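Local coordinates for protein phiAB6 tailspike (Unidentified phage, PDB 5JS4) that forms the trimeric beta-helical tailspike of a bacteriophage and probably binds and fragments the exopolysaccharide of Acinetobacter baumannii, at residues Asn189-Leu194 against Val219-Val224; Gln264-Ser269 against Asn275-Ala280; Pro405-Ser410 against Lys452-Ala457; Gly413-Ile418 against His426-Asp431. All blocks are in the same frame, centred on the assembly; numbering follows the deposited sequence.

Contact 1: residues Asn189-Leu194 against Val219-Val224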
loop_
_atom_site.group_PDB
_atom_site.type_symbol
_atom_site.label_atom_id
_atom_site.label_comp_id
_atom_site.label_asym_id
_atom_site.label_seq_id
_atom_site.Cartn_x
_atom_site.Cartn_y
_atom_site.Cartn_z
ATOM N N ASN A 189 -65.197 15.085 26.817
ATOM C CA ASN A 189 -65.278 14.765 25.381
ATOM C C ASN A 189 -66.100 15.736 24.527
ATOM O O ASN A 189 -66.200 15.547 23.316
ATOM C CB ASN A 189 -65.771 13.330 25.147
ATOM C CG ASN A 189 -64.919 12.300 25.857
ATOM O OD1 ASN A 189 -63.690 12.394 25.855
ATOM N ND2 ASN A 189 -65.561 11.300 26.454
ATOM N N ALA A 190 -66.673 16.773 25.134
ATOM C CA ALA A 190 -67.388 17.789 24.365
ATOM C C ALA A 190 -66.416 18.523 23.447
ATOM O O ALA A 190 -65.273 18.789 23.827
ATOM C CB ALA A 190 -68.081 18.772 25.293
ATOM N N ARG A 191 -66.871 18.839 22.236
ATOM C CA ARG A 191 -66.059 19.589 21.285
ATOM C C ARG A 191 -66.687 20.935 20.958
ATOM O O ARG A 191 -67.898 21.038 20.735
ATOM C CB ARG A 191 -65.832 18.776 20.010
ATOM C CG ARG A 191 -65.159 17.451 20.306
ATOM C CD ARG A 191 -64.538 16.797 19.093
ATOM N NE ARG A 191 -63.984 15.502 19.477
ATOM C CZ ARG A 191 -63.089 14.804 18.781
ATOM N NH1 ARG A 191 -62.601 15.262 17.627
ATOM N NH2 ARG A 191 -62.674 13.635 19.255
ATOM N N ILE A 192 -65.846 21.966 20.976
ATOM C CA ILE A 192 -66.211 23.307 20.524
ATOM C C ILE A 192 -65.039 23.883 19.742
ATOM O O ILE A 192 -63.979 23.258 19.652
ATOM C CB ILE A 192 -66.574 24.252 21.694
ATOM C CG1 ILE A 192 -65.432 24.344 22.712
ATOM C CG2 ILE A 192 -67.856 23.791 22.368
ATOM C CD1 ILE A 192 -65.585 25.485 23.698
ATOM N N MET A 193 -65.234 25.072 19.181
ATOM C CA MET A 193 -64.188 25.758 18.440
ATOM C C MET A 193 -63.595 26.887 19.266
ATOM O O MET A 193 -64.322 27.645 19.909
ATOM C CB MET A 193 -64.742 26.354 17.143
ATOM C CG MET A 193 -65.004 25.344 16.041
ATOM S SD MET A 193 -66.421 24.280 16.364
ATOM C CE MET A 193 -66.624 23.528 14.751
ATOM N N LEU A 194 -62.271 26.993 19.225
ATOM C CA LEU A 194 -61.579 28.203 19.650
ATOM C C LEU A 194 -62.003 29.343 18.732
ATOM O O LEU A 194 -62.520 29.107 17.638
ATOM C CB LEU A 194 -60.063 28.012 19.557
ATOM C CG LEU A 194 -59.448 26.966 20.487
ATOM C CD1 LEU A 194 -58.008 26.677 20.098
ATOM C CD2 LEU A 194 -59.534 27.426 21.932
ATOM N N VAL A 219 -57.843 19.747 24.847
ATOM C CA VAL A 219 -56.790 19.422 23.881
ATOM C C VAL A 219 -57.231 19.829 22.479
ATOM O O VAL A 219 -58.420 19.773 22.158
ATOM C CB VAL A 219 -56.418 17.920 23.883
ATOM C CG1 VAL A 219 -55.768 17.525 25.201
ATOM C CG2 VAL A 219 -57.631 17.043 23.599
ATOM N N LYS A 220 -56.273 20.246 21.653
ATOM C CA LYS A 220 -56.540 20.559 20.249
ATOM C C LYS A 220 -56.585 19.264 19.447
ATOM O O LYS A 220 -55.616 18.506 19.437
ATOM C CB LYS A 220 -55.461 21.482 19.683
ATOM C CG LYS A 220 -55.476 22.887 20.267
ATOM C CD LYS A 220 -54.478 23.809 19.573
ATOM C CE LYS A 220 -55.077 24.518 18.362
ATOM N NZ LYS A 220 -55.349 23.621 17.202
ATOM N N VAL A 221 -57.702 19.020 18.769
ATOM C CA VAL A 221 -57.902 17.742 18.076
ATOM C C VAL A 221 -57.079 17.615 16.790
ATOM O O VAL A 221 -56.841 16.504 16.322
ATOM C CB VAL A 221 -59.394 17.464 17.772
ATOM C CG1 VAL A 221 -60.212 17.494 19.059
ATOM C CG2 VAL A 221 -59.949 18.441 16.741
ATOM N N SER A 222 -56.642 18.740 16.228
ATOM C CA SER A 222 -55.814 18.722 15.019
ATOM C C SER A 222 -54.314 18.600 15.329
ATOM O O SER A 222 -53.485 18.679 14.424
ATOM C CB SER A 222 -56.075 19.970 14.173
ATOM O OG SER A 222 -55.575 21.136 14.804
ATOM N N SER A 223 -53.964 18.414 16.599
ATOM C CA SER A 223 -52.569 18.223 16.981
ATOM C C SER A 223 -52.161 16.765 16.805
ATOM O O SER A 223 -52.961 15.858 17.033
ATOM C CB SER A 223 -52.347 18.659 18.425
ATOM O OG SER A 223 -52.520 20.062 18.548
ATOM N N VAL A 224 -50.907 16.541 16.422
ATOM C CA VAL A 224 -50.417 15.179 16.170
ATOM C C VAL A 224 -50.314 14.323 17.437
ATOM O O VAL A 224 -50.186 13.103 17.352
ATOM C CB VAL A 224 -49.067 15.163 15.412
ATOM C CG1 VAL A 224 -49.221 15.812 14.044
ATOM C CG2 VAL A 224 -47.956 15.820 16.217
#
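R191 and V221 meet where a methyl group lies over one face of a guanidinium. V221 CG1 is 3.6 Å from R191 NH1 and 3.9 Å from R191 CZ. V221 CB also comes within 3.9 Å of R191 NH1. This contact is apolar on the valine side and does not use the N-H groups of the arginine. The R191 chain is stretched out from CG to NE, which carries the planar head along to V221. V221 points its CB toward the strand of R191, and CG1 is the branch that touches.

The second pair is L194 and K220, whose side chains cross at about a right angle. L194 CD1 is 4.0 Å from K220 CE. The K220 CB points away from L194, but bends at chi3 (89°) and chi4 (-70°) bring the end of the chain back. Its NZ forms a salt bridge with D198, so the methylene next to the charge packs while the charge is paired elsewhere.

R191 NH2 hydrogen-bonds to G197 O of the second subunit, while R201 of the same chain brings a like charge close to it.

The backbones stay apart: the CA atoms of R191 and V221 are 9.0 Å from each other. Strand 199-202 runs between them and pairs with both, its I199 touching R191 and V221 and its V200 touching L194. The contact thus bridges the two outer strands of a three-stranded antiparallel sheet, near the start of the modelled chain and packed against both other subunits of the trimer.

Contact 2: residues Gln264-Ser269 against Asn275-Ala280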
loop_
_atom_site.group_PDB
_atom_site.type_symbol
_atom_site.label_atom_id
_atom_site.label_comp_id
_atom_site.label_asym_id
_atom_site.label_seq_id
_atom_site.Cartn_x
_atom_site.Cartn_y
_atom_site.Cartn_z
ATOM N N GLN A 264 -29.766 27.467 13.676
ATOM C CA GLN A 264 -29.355 27.688 15.060
ATOM C C GLN A 264 -30.373 27.132 16.055
ATOM O O GLN A 264 -29.995 26.543 17.069
ATOM C CB GLN A 264 -29.109 29.174 15.339
ATOM C CG GLN A 264 -28.319 29.413 16.617
ATOM C CD GLN A 264 -26.962 28.741 16.567
ATOM O OE1 GLN A 264 -26.127 29.096 15.739
ATOM N NE2 GLN A 264 -26.741 27.755 17.437
ATOM N N ALA A 265 -31.658 27.318 15.760
ATOM C CA ALA A 265 -32.728 26.783 16.601
ATOM C C ALA A 265 -32.634 25.263 16.702
ATOM O O ALA A 265 -32.814 24.690 17.777
ATOM C CB ALA A 265 -34.086 27.196 16.057
ATOM N N TYR A 266 -32.340 24.616 15.579
ATOM C CA TYR A 266 -32.127 23.171 15.562
ATOM C C TYR A 266 -31.022 22.771 16.541
ATOM O O TYR A 266 -31.190 21.851 17.341
ATOM C CB TYR A 266 -31.758 22.706 14.151
ATOM C CG TYR A 266 -31.540 21.215 14.044
ATOM C CD1 TYR A 266 -30.385 20.621 14.543
ATOM C CD2 TYR A 266 -32.492 20.397 13.445
ATOM C CE1 TYR A 266 -30.191 19.258 14.461
ATOM C CE2 TYR A 266 -32.299 19.033 13.347
ATOM C CZ TYR A 266 -31.146 18.471 13.858
ATOM O OH TYR A 266 -30.946 17.120 13.765
ATOM N N CYS A 267 -29.891 23.465 16.461
ATOM C CA CYS A 267 -28.728 23.143 17.289
ATOM C C CYS A 267 -28.933 23.485 18.764
ATOM O O CYS A 267 -28.290 22.894 19.630
ATOM C CB CYS A 267 -27.481 23.843 16.751
ATOM S SG CYS A 267 -27.023 23.293 15.092
ATOM N N ASP A 268 -29.826 24.435 19.043
ATOM C CA ASP A 268 -30.148 24.831 20.417
ATOM C C ASP A 268 -31.272 23.991 21.031
ATOM O O ASP A 268 -31.510 24.063 22.238
ATOM C CB ASP A 268 -30.554 26.308 20.459
ATOM C CG ASP A 268 -29.422 27.248 20.083
ATOM O OD1 ASP A 268 -28.261 26.803 19.958
ATOM O OD2 ASP A 268 -29.703 28.449 19.915
ATOM N N SER A 269 -31.954 23.195 20.207
ATOM C CA SER A 269 -33.126 22.438 20.646
ATOM C C SER A 269 -32.774 21.243 21.523
ATOM O O SER A 269 -31.775 20.566 21.293
ATOM C CB SER A 269 -33.921 21.941 19.433
ATOM O OG SER A 269 -34.967 21.071 19.833
ATOM N N ASN A 275 -26.470 14.888 15.237
ATOM C CA ASN A 275 -26.195 15.616 14.004
ATOM C C ASN A 275 -27.333 16.531 13.595
ATOM O O ASN A 275 -28.486 16.311 13.977
ATOM C CB ASN A 275 -25.928 14.630 12.859
ATOM C CG ASN A 275 -24.795 13.661 13.161
ATOM O OD1 ASN A 275 -24.884 12.467 12.861
ATOM N ND2 ASN A 275 -23.729 14.165 13.754
ATOM N N LEU A 276 -26.980 17.566 12.831
ATOM C CA LEU A 276 -27.945 18.387 12.115
ATOM C C LEU A 276 -28.230 17.737 10.766
ATOM O O LEU A 276 -27.304 17.306 10.078
ATOM C CB LEU A 276 -27.413 19.812 11.931
ATOM C CG LEU A 276 -28.336 20.808 11.207
ATOM C CD1 LEU A 276 -28.182 22.219 11.758
ATOM C CD2 LEU A 276 -28.101 20.816 9.702
ATOM N N TYR A 277 -29.510 17.665 10.409
ATOM C CA TYR A 277 -29.956 17.080 9.144
ATOM C C TYR A 277 -30.695 18.101 8.297
ATOM O O TYR A 277 -31.421 18.951 8.816
ATOM C CB TYR A 277 -30.868 15.876 9.402
ATOM C CG TYR A 277 -30.148 14.757 10.100
ATOM C CD1 TYR A 277 -30.096 14.704 11.486
ATOM C CD2 TYR A 277 -29.482 13.771 9.379
ATOM C CE1 TYR A 277 -29.423 13.692 12.139
ATOM C CE2 TYR A 277 -28.800 12.754 10.021
ATOM C CZ TYR A 277 -28.772 12.721 11.401
ATOM O OH TYR A 277 -28.090 11.716 12.050
ATOM N N LEU A 278 -30.501 18.010 6.986
ATOM C CA LEU A 278 -31.286 18.786 6.039
ATOM C C LEU A 278 -32.531 18.006 5.638
ATOM O O LEU A 278 -32.573 16.781 5.763
ATOM C CB LEU A 278 -30.460 19.104 4.797
ATOM C CG LEU A 278 -29.134 19.829 5.024
ATOM C CD1 LEU A 278 -28.465 20.090 3.686
ATOM C CD2 LEU A 278 -29.324 21.133 5.794
ATOM N N GLY A 279 -33.545 18.726 5.169
ATOM C CA GLY A 279 -34.746 18.108 4.609
ATOM C C GLY A 279 -34.467 17.465 3.264
ATOM O O GLY A 279 -33.364 17.583 2.732
ATOM N N ALA A 280 -35.470 16.795 2.704
ATOM C CA ALA A 280 -35.282 15.991 1.494
ATOM C C ALA A 280 -34.780 16.816 0.316
ATOM O O ALA A 280 -33.827 16.429 -0.360
ATOM C CB ALA A 280 -36.573 15.284 1.123
#
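Helix 264-268 and strand 275-277 run roughly antiparallel, with 144° between their directions and 9.2 Å between their axes. C267 CA and L276 CA, 7.1 Å apart, are the nearest pair of CA atoms. Y266 spans the gap. Its CG is anti to the backbone N (chi1 -179°), which directs the ring at the strand. The hydroxyl donates a hydrogen bond to the backbone carbonyl of N275, with Y266 OH 2.6 Å from N275 O. The donor lies in the carbonyl plane, on a lone pair, at a C=O...donor angle of 143°.

The helix packs on the first strands of a right-handed beta-helix, as in pectate lyase-like proteins, where a short helix often covers the N-terminal end. L276 also touches F263 of this helix, and its strand pairs with strand 296-298.

L276 lies over one face of the Y266 ring, toward its rim, in a CH-pi contact. L276 CG is 4.2 Å from the ring centroid. The Y277 ring meets Y266 with its edge: Y277 CD1 is 3.4 Å from Y266 OH. F249 brings another ring against Y266. L276 CD1 reaches on to the thiol, 3.7 Å from C267 SG.

Contact 3: residues Pro405-Ser410 against Lys452-Ala457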
loop_
_atom_site.group_PDB
_atom_site.type_symbol
_atom_site.label_atom_id
_atom_site.label_comp_id
_atom_site.label_asym_id
_atom_site.label_seq_id
_atom_site.Cartn_x
_atom_site.Cartn_y
_atom_site.Cartn_z
ATOM N N PRO A 405 -2.352 25.862 16.377
ATOM C CA PRO A 405 -1.714 27.019 17.020
ATOM C C PRO A 405 -0.889 26.697 18.271
ATOM O O PRO A 405 0.070 27.414 18.564
ATOM C CB PRO A 405 -2.900 27.928 17.372
ATOM C CG PRO A 405 -4.088 27.032 17.395
ATOM C CD PRO A 405 -3.820 25.991 16.350
ATOM N N LEU A 406 -1.253 25.639 18.993
ATOM C CA LEU A 406 -0.536 25.241 20.207
ATOM C C LEU A 406 0.567 24.203 19.952
ATOM O O LEU A 406 1.183 23.711 20.898
ATOM C CB LEU A 406 -1.518 24.702 21.250
ATOM C CG LEU A 406 -2.678 25.618 21.653
ATOM C CD1 LEU A 406 -3.543 24.926 22.693
ATOM C CD2 LEU A 406 -2.183 26.960 22.174
ATOM N N ASN A 407 0.806 23.870 18.684
ATOM C CA ASN A 407 1.858 22.924 18.307
ATOM C C ASN A 407 1.711 21.585 19.036
ATOM O O ASN A 407 2.670 21.064 19.609
ATOM C CB ASN A 407 3.245 23.536 18.565
ATOM C CG ASN A 407 4.368 22.759 17.894
ATOM O OD1 ASN A 407 4.230 22.302 16.759
ATOM N ND2 ASN A 407 5.488 22.609 18.592
ATOM N N ARG A 408 0.495 21.041 19.017
ATOM C CA ARG A 408 0.216 19.736 19.619
ATOM C C ARG A 408 0.836 18.597 18.806
ATOM O O ARG A 408 1.142 17.539 19.356
ATOM C CB ARG A 408 -1.292 19.503 19.734
ATOM C CG ARG A 408 -2.015 20.416 20.712
ATOM C CD ARG A 408 -3.495 20.068 20.765
ATOM N NE ARG A 408 -4.243 20.911 21.698
ATOM C CZ ARG A 408 -4.401 20.668 22.999
ATOM N NH1 ARG A 408 -3.859 19.596 23.574
ATOM N NH2 ARG A 408 -5.109 21.515 23.739
ATOM N N VAL A 409 1.016 18.844 17.506
ATOM C CA VAL A 409 1.489 17.863 16.515
ATOM C C VAL A 409 0.336 16.961 16.080
ATOM O O VAL A 409 -0.237 16.231 16.888
ATOM C CB VAL A 409 2.701 17.019 16.984
ATOM C CG1 VAL A 409 3.180 16.107 15.859
ATOM C CG2 VAL A 409 3.841 17.920 17.436
ATOM N N SER A 410 0.003 17.038 14.796
ATOM C CA SER A 410 -1.046 16.215 14.205
ATOM C C SER A 410 -0.554 14.791 13.995
ATOM O O SER A 410 0.585 14.574 13.575
ATOM C CB SER A 410 -1.488 16.807 12.865
ATOM O OG SER A 410 -2.241 17.988 13.056
ATOM N N LYS A 452 1.084 21.103 1.763
ATOM C CA LYS A 452 2.160 21.870 2.375
ATOM C C LYS A 452 2.147 21.647 3.882
ATOM O O LYS A 452 1.087 21.645 4.507
ATOM C CB LYS A 452 2.006 23.357 2.054
ATOM C CG LYS A 452 3.143 24.231 2.563
ATOM C CD LYS A 452 2.896 25.695 2.241
ATOM C CE LYS A 452 4.021 26.571 2.760
ATOM N NZ LYS A 452 3.824 28.000 2.392
ATOM N N ALA A 453 3.333 21.447 4.453
ATOM C CA ALA A 453 3.491 21.260 5.891
ATOM C C ALA A 453 4.884 21.698 6.324
ATOM O O ALA A 453 5.797 21.769 5.503
ATOM C CB ALA A 453 3.255 19.804 6.263
ATOM N N ARG A 454 5.041 21.994 7.611
ATOM C CA ARG A 454 6.359 22.285 8.175
ATOM C C ARG A 454 7.187 21.013 8.332
ATOM O O ARG A 454 8.375 20.993 8.004
ATOM C CB ARG A 454 6.227 22.978 9.530
ATOM C CG ARG A 454 7.546 23.501 10.075
ATOM C CD ARG A 454 7.333 24.324 11.333
ATOM N NE ARG A 454 6.892 23.502 12.455
ATOM C CZ ARG A 454 6.567 23.972 13.657
ATOM N NH1 ARG A 454 6.622 25.277 13.912
ATOM N NH2 ARG A 454 6.182 23.135 14.612
ATOM N N THR A 455 6.546 19.968 8.851
ATOM C CA THR A 455 7.180 18.677 9.092
ATOM C C THR A 455 6.237 17.582 8.633
ATOM O O THR A 455 5.038 17.631 8.916
ATOM C CB THR A 455 7.463 18.464 10.592
ATOM O OG1 THR A 455 8.365 19.474 11.057
ATOM C CG2 THR A 455 8.061 17.081 10.873
ATOM N N VAL A 456 6.791 16.605 7.922
ATOM C CA VAL A 456 6.063 15.410 7.516
ATOM C C VAL A 456 6.910 14.212 7.932
ATOM O O VAL A 456 7.959 13.945 7.341
ATOM C CB VAL A 456 5.794 15.405 6.000
ATOM C CG1 VAL A 456 5.138 14.101 5.566
ATOM C CG2 VAL A 456 4.913 16.583 5.620
ATOM N N ALA A 457 6.449 13.514 8.966
ATOM C CA ALA A 457 7.206 12.443 9.597
ATOM C C ALA A 457 6.398 11.154 9.620
ATOM O O ALA A 457 5.254 11.143 10.061
ATOM C CB ALA A 457 7.586 12.841 11.015
#
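The R454 guanidinium meets the N407 amide at its edge. N407 OD1 lies near the guanidinium plane, 3.0 Å from R454 NH2. The two flat groups are turned almost perpendicular, with their planes 82° apart. The amide therefore neither stacks on the guanidinium nor lies flat beside it.

Both residues sit on the outside of the right-handed beta-helix. Segment 405-410 is the loop from strand 398-402 to strand 410-411. R454 stands where strand 451-453 gives way to strand 455-457. Strands 426-430 and 433-435 lie between these levels, so the two side chains reach across one intervening coil.

The torsions account for the reach. N407 has CG anti to its N (chi1 -166°), and its end comes nearer to R454 than its CB direction suggests. R454 starts toward the loop and bends at chi3 (69°). The contact is small and at the surface, and R432 of the intervening coil touches both side chains.

The stronger polar partner of R454 lies outside the pair. R454 NE forms a salt bridge with D433 OD1, which helps to hold the guanidinium. That same D433 OD1 also has a weak hydrogen bond with T455 OG1.

Contact 4: residues Gly413-Ile418 against His426-Asp431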
loop_
_atom_site.group_PDB
_atom_site.type_symbol
_atom_site.label_atom_id
_atom_site.label_comp_id
_atom_site.label_asym_id
_atom_site.label_seq_id
_atom_site.Cartn_x
_atom_site.Cartn_y
_atom_site.Cartn_z
ATOM N N GLY A 413 -4.096 10.798 10.998
ATOM C CA GLY A 413 -5.151 11.303 10.132
ATOM C C GLY A 413 -5.097 10.588 8.797
ATOM O O GLY A 413 -4.012 10.338 8.278
ATOM N N THR A 414 -6.260 10.248 8.249
ATOM C CA THR A 414 -6.327 9.593 6.945
ATOM C C THR A 414 -7.074 10.479 5.956
ATOM O O THR A 414 -8.098 11.083 6.289
ATOM C CB THR A 414 -6.985 8.200 7.024
ATOM O OG1 THR A 414 -8.358 8.323 7.413
ATOM C CG2 THR A 414 -6.243 7.311 8.022
ATOM N N PHE A 415 -6.539 10.544 4.740
ATOM C CA PHE A 415 -7.046 11.411 3.690
ATOM C C PHE A 415 -7.078 10.617 2.394
ATOM O O PHE A 415 -6.046 10.434 1.754
ATOM C CB PHE A 415 -6.166 12.653 3.572
ATOM C CG PHE A 415 -6.181 13.501 4.807
ATOM C CD1 PHE A 415 -7.191 14.431 5.011
ATOM C CD2 PHE A 415 -5.217 13.337 5.789
ATOM C CE1 PHE A 415 -7.222 15.203 6.161
ATOM C CE2 PHE A 415 -5.247 14.098 6.944
ATOM C CZ PHE A 415 -6.251 15.032 7.129
ATOM N N HIS A 416 -8.263 10.123 2.037
ATOM C CA HIS A 416 -8.421 9.215 0.900
ATOM C C HIS A 416 -9.477 9.701 -0.074
ATOM O O HIS A 416 -10.467 10.302 0.327
ATOM C CB HIS A 416 -8.854 7.824 1.374
ATOM C CG HIS A 416 -7.857 7.130 2.250
ATOM N ND1 HIS A 416 -8.206 6.092 3.087
ATOM C CD2 HIS A 416 -6.530 7.324 2.427
ATOM C CE1 HIS A 416 -7.134 5.672 3.734
ATOM N NE2 HIS A 416 -6.103 6.399 3.348
ATOM N N ASN A 417 -9.284 9.391 -1.353
ATOM C CA ASN A 417 -10.309 9.623 -2.371
ATOM C C ASN A 417 -10.764 11.082 -2.387
ATOM O O ASN A 417 -11.960 11.365 -2.299
ATOM C CB ASN A 417 -11.535 8.705 -2.158
ATOM C CG ASN A 417 -11.198 7.217 -2.132
ATOM O OD1 ASN A 417 -12.006 6.411 -1.664
ATOM N ND2 ASN A 417 -10.043 6.841 -2.649
ATOM N N ILE A 418 -9.807 12.003 -2.478
ATOM C CA ILE A 418 -10.114 13.429 -2.510
ATOM C C ILE A 418 -9.721 14.020 -3.855
ATOM O O ILE A 418 -8.590 13.842 -4.317
ATOM C CB ILE A 418 -9.394 14.227 -1.404
ATOM C CG1 ILE A 418 -9.557 13.549 -0.040
ATOM C CG2 ILE A 418 -9.943 15.653 -1.361
ATOM C CD1 ILE A 418 -8.691 14.147 1.050
ATOM N N HIS A 426 -3.645 26.048 -2.113
ATOM C CA HIS A 426 -3.195 24.668 -1.931
ATOM C C HIS A 426 -4.357 23.700 -1.751
ATOM O O HIS A 426 -5.487 24.101 -1.476
ATOM C CB HIS A 426 -2.283 24.572 -0.704
ATOM C CG HIS A 426 -0.897 25.080 -0.939
ATOM N ND1 HIS A 426 -0.609 26.419 -1.092
ATOM C CD2 HIS A 426 0.284 24.426 -1.040
ATOM C CE1 HIS A 426 0.689 26.568 -1.282
ATOM N NE2 HIS A 426 1.254 25.374 -1.256
ATOM N N ALA A 427 -4.062 22.414 -1.900
ATOM C CA ALA A 427 -5.009 21.373 -1.528
ATOM C C ALA A 427 -5.124 21.319 -0.007
ATOM O O ALA A 427 -6.220 21.422 0.545
ATOM C CB ALA A 427 -4.564 20.028 -2.075
ATOM N N MET A 428 -3.980 21.156 0.657
ATOM C CA MET A 428 -3.922 21.070 2.117
ATOM C C MET A 428 -2.770 21.905 2.660
ATOM O O MET A 428 -1.666 21.869 2.117
ATOM C CB MET A 428 -3.731 19.620 2.562
ATOM C CG MET A 428 -4.797 18.669 2.054
ATOM S SD MET A 428 -4.585 16.991 2.672
ATOM C CE MET A 428 -4.993 17.181 4.402
ATOM N N ILE A 429 -3.034 22.645 3.735
ATOM C CA ILE A 429 -2.003 23.409 4.429
ATOM C C ILE A 429 -1.991 23.041 5.907
ATOM O O ILE A 429 -2.981 23.236 6.613
ATOM C CB ILE A 429 -2.222 24.932 4.300
ATOM C CG1 ILE A 429 -2.191 25.358 2.831
ATOM C CG2 ILE A 429 -1.159 25.692 5.093
ATOM C CD1 ILE A 429 -2.607 26.797 2.592
ATOM N N PHE A 430 -0.861 22.496 6.348
ATOM C CA PHE A 430 -0.550 22.326 7.757
ATOM C C PHE A 430 0.505 23.368 8.105
ATOM O O PHE A 430 1.606 23.331 7.567
ATOM C CB PHE A 430 0.019 20.930 8.018
ATOM C CG PHE A 430 -0.951 19.811 7.747
ATOM C CD1 PHE A 430 -1.792 19.349 8.750
ATOM C CD2 PHE A 430 -1.007 19.206 6.497
ATOM C CE1 PHE A 430 -2.681 18.312 8.512
ATOM C CE2 PHE A 430 -1.894 18.170 6.252
ATOM C CZ PHE A 430 -2.733 17.723 7.261
ATOM N N ASP A 431 0.182 24.307 8.990
ATOM C CA ASP A 431 1.170 25.316 9.393
ATOM C C ASP A 431 2.329 24.685 10.166
ATOM O O ASP A 431 3.427 25.240 10.198
ATOM C CB ASP A 431 0.530 26.419 10.243
ATOM C CG ASP A 431 -0.327 27.375 9.430
ATOM O OD1 ASP A 431 -0.251 27.369 8.182
ATOM O OD2 ASP A 431 -1.088 28.141 10.052
#
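The methyl group of M428 sits over the centre of the F415 ring, slightly toward CE1 and CD1. M428 CE is 3.5 Å from the ring centroid and 14° off the ring normal, a CH-pi contact. All six ring carbons are near it, from F415 CE1 at 3.5 Å to F415 CD2 at 4.1 Å from M428 CE. The sulfur stands farther off above the same face, with M428 SD 4.6 Å from the F415 ring centroid. This makes the pair a Met-aromatic contact. The M428 chain runs extended to SD and then bends at chi3 (70°), which swings CE over the ring.

Both side chains point into the interior of the right-handed beta-helix, from strands on different faces of one coil. The chain turns corners at N417 and A427 on its way between them. Residues of adjoining coils continue the packing: F439 meets F415 with its ring nearly parallel, and it also touches M428. I400 touches both as well, from strand 398-402.

F430 is two residues on from M428, and its CB also points toward F415. It presents a ring edge, with F430 CZ 4.4 Å from F415 CE2. A453 and C402, on the two neighbouring strands, touch the F430 side chain.

Overall arrangement
Contact 1 comes first, near the start of the modelled chain, and closes the loop that holds the middle strand of a small antiparallel sheet. Contact 2 follows in series, its centre about 30 Å from that of contact 1. It closes a short loop that ties helix 260-268 to the start of the beta-helix. Contact 3 then links surface positions across about two coils, and contact 4 is nested inside its loop. Contact 4 joins two faces of one coil through the interior. Contacts 3 and 4 touch directly: K452 forms probable backbone hydrogen bonds with M428 and F430, since strands 451-453 and 426-430 are parallel neighbours in one sheet.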